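Local atomic coordinates of probable cobalt-precorrin-6B C(15)-methyltransferase (decarboxylating) (Methanothermobacter thermautotrophicus, PDB entry 1L3I), a protein that probably methylates C-15 of cobalt-precorrin-6B with S-adenosyl-L-methionine and then decarboxylates C-12, giving cobalt-precorrin-7 on the anaerobic route to adenosylcobalamin. Residues A[72-75]-A[76-79]. Sequence-based numbering, arbitrary orientation.
Sequences EMNL and QRHG
H78 and N74 meet one turn apart at the end of the helix, where the imidazole turns its edge to the backbone: O of N74 lies in the ring plane, 3.1 Å from CD2 of H78. On this inner side N74 and L75 are buried, and both they and H78 pack on L49 of helix 46-52. The amide of N74 is gripped by the main chain through ND2 to T44 O, in the S-adenosyl-L-methionine-binding loop, and OD1 to I8 N, while NE2 of H78 bonds to E6 O. The helix joins strands 57-62 and 84-88 in a beta-alpha-beta unit of the Rossmann-like methyltransferase fold. Its last regular bond, R77 N to M73 O (3.1 Å), is nearly straight; beyond it H78 N bonds to L75 O at 3.2 Å from above the carbonyl plane and only weakly to N74 O. A Schellman motif ends the helix, with G79 at positive phi (70°) as C-prime and G79 N bonded to Q76 O at 3.0 Å. The outer side is more open to solvent: partly exposed selenomethionine M73 runs alongside exposed R77, its CE coming within 3.4 Å of R77 CD. A bend at chi3 (20°) brings NE of R77 to 4.1 Å from N74 OD1; a water lying in the guanidinium plane accepts from NE (2.8 Å) and donates to N74 OD1 (2.9 Å), bridging groups whose planes stand 77° apart.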
ATOM      1  N   GLU A  72      -7.847  24.076  20.972  1.00 34.16           N
ATOM      2  CA  GLU A  72      -7.319  25.213  21.757  1.00 38.21           C
ATOM      3  C   GLU A  72      -6.308  24.711  22.790  1.00 40.14           C
ATOM      4  O   GLU A  72      -5.246  25.304  22.993  1.00 41.83           O
ATOM      5  CB  GLU A  72      -8.441  26.019  22.431  1.00 39.56           C
ATOM      6  CG  GLU A  72      -7.986  27.243  23.276  1.00 48.27           C
ATOM      7  CD  GLU A  72      -7.076  28.287  22.540  1.00 58.68           C
ATOM      8  OE1 GLU A  72      -7.307  28.623  21.350  1.00 63.54           O
ATOM      9  OE2 GLU A  72      -6.134  28.831  23.176  1.00 59.01           O
HETATM   10  N   MSE A  73      -6.614  23.558  23.362  1.00 40.63           N
HETATM   11  CA  MSE A  73      -5.755  22.925  24.350  1.00 42.10           C
HETATM   12  C   MSE A  73      -4.391  22.572  23.726  1.00 39.55           C
HETATM   13  O   MSE A  73      -3.342  22.841  24.313  1.00 39.06           O
HETATM   14  CB  MSE A  73      -6.448  21.666  24.832  1.00 48.40           C
HETATM   15  CG  MSE A  73      -6.095  21.262  26.224  1.00 55.14           C
HETATM   16 SE   MSE A  73      -6.290  19.363  26.340  1.00 65.16          SE
HETATM   17  CE  MSE A  73      -4.446  18.951  26.620  1.00 69.26           C
ATOM     18  N   ASN A  74      -4.415  21.952  22.544  1.00 37.61           N
ATOM     19  CA  ASN A  74      -3.181  21.579  21.847  1.00 39.58           C
ATOM     20  C   ASN A  74      -2.410  22.806  21.327  1.00 41.34           C
ATOM     21  O   ASN A  74      -1.173  22.795  21.266  1.00 39.71           O
ATOM     22  CB  ASN A  74      -3.474  20.575  20.717  1.00 37.55           C
ATOM     23  CG  ASN A  74      -3.688  19.159  21.244  1.00 35.77           C
ATOM     24  OD1 ASN A  74      -2.952  18.687  22.108  1.00 36.68           O
ATOM     25  ND2 ASN A  74      -4.705  18.477  20.724  1.00 26.60           N
ATOM     26  N   LEU A  75      -3.142  23.862  20.970  1.00 39.57           N
ATOM     27  CA  LEU A  75      -2.517  25.105  20.514  1.00 40.24           C
ATOM     28  C   LEU A  75      -1.749  25.705  21.692  1.00 42.05           C
ATOM     29  O   LEU A  75      -0.562  26.019  21.586  1.00 45.00           O
ATOM     30  CB  LEU A  75      -3.584  26.098  20.069  1.00 37.39           C
ATOM     31  CG  LEU A  75      -4.193  25.869  18.696  1.00 33.05           C
ATOM     32  CD1 LEU A  75      -5.364  26.816  18.497  1.00 27.11           C
ATOM     33  CD2 LEU A  75      -3.116  26.088  17.661  1.00 30.13           C
ATOM     34  N   GLN A  76      -2.419  25.816  22.832  1.00 47.56           N
ATOM     35  CA  GLN A  76      -1.791  26.377  24.017  1.00 50.80           C
ATOM     36  C   GLN A  76      -0.549  25.645  24.481  1.00 48.01           C
ATOM     37  O   GLN A  76       0.449  26.279  24.800  1.00 51.70           O
ATOM     38  CB  GLN A  76      -2.766  26.454  25.168  1.00 57.74           C
ATOM     39  CG  GLN A  76      -2.125  27.064  26.386  1.00 71.46           C
ATOM     40  CD  GLN A  76      -2.876  26.730  27.627  1.00 76.64           C
ATOM     41  OE1 GLN A  76      -3.543  27.593  28.209  1.00 80.88           O
ATOM     42  NE2 GLN A  76      -2.816  25.457  28.034  1.00 80.59           N
ATOM     43  N   ARG A  77      -0.618  24.321  24.562  1.00 48.55           N
ATOM     44  CA  ARG A  77       0.535  23.522  24.995  1.00 50.06           C
ATOM     45  C   ARG A  77       1.784  23.657  24.100  1.00 47.80           C
ATOM     46  O   ARG A  77       2.898  23.359  24.524  1.00 48.04           O
ATOM     47  CB  ARG A  77       0.125  22.055  25.116  1.00 53.56           C
ATOM     48  CG  ARG A  77      -0.806  21.783  26.294  1.00 60.23           C
ATOM     49  CD  ARG A  77      -1.400  20.376  26.236  1.00 59.24           C
ATOM     50  NE  ARG A  77      -0.632  19.479  25.395  1.00 64.37           N
ATOM     51  CZ  ARG A  77       0.138  18.489  25.842  1.00 67.03           C
ATOM     52  NH1 ARG A  77       0.245  18.264  27.147  1.00 65.25           N
ATOM     53  NH2 ARG A  77       0.802  17.715  24.974  1.00 64.48           N
ATOM     54  N   HIS A  78       1.598  24.066  22.853  1.00 46.37           N
ATOM     55  CA  HIS A  78       2.748  24.242  21.973  1.00 48.34           C
ATOM     56  C   HIS A  78       3.137  25.716  21.812  1.00 49.83           C
ATOM     57  O   HIS A  78       3.965  26.055  20.960  1.00 53.62           O
ATOM     58  CB  HIS A  78       2.504  23.585  20.604  1.00 47.03           C
ATOM     59  CG  HIS A  78       2.515  22.097  20.653  1.00 44.76           C
ATOM     60  ND1 HIS A  78       3.670  21.354  20.617  1.00 47.31           N
ATOM     61  CD2 HIS A  78       1.496  21.201  20.794  1.00 48.89           C
ATOM     62  CE1 HIS A  78       3.377  20.067  20.742  1.00 48.04           C
ATOM     63  NE2 HIS A  78       2.066  19.954  20.849  1.00 48.86           N
ATOM     64  N   GLY A  79       2.528  26.577  22.630  1.00 51.21           N
ATOM     65  CA  GLY A  79       2.810  28.010  22.608  1.00 49.81           C
ATOM     66  C   GLY A  79       2.303  28.708  21.365  1.00 49.99           C
ATOM     67  O   GLY A  79       2.881  29.698  20.909  1.00 52.11           O
TER
HETATM   68  O   HOH W   1      -0.185  19.114  22.657  1.00 72.75           O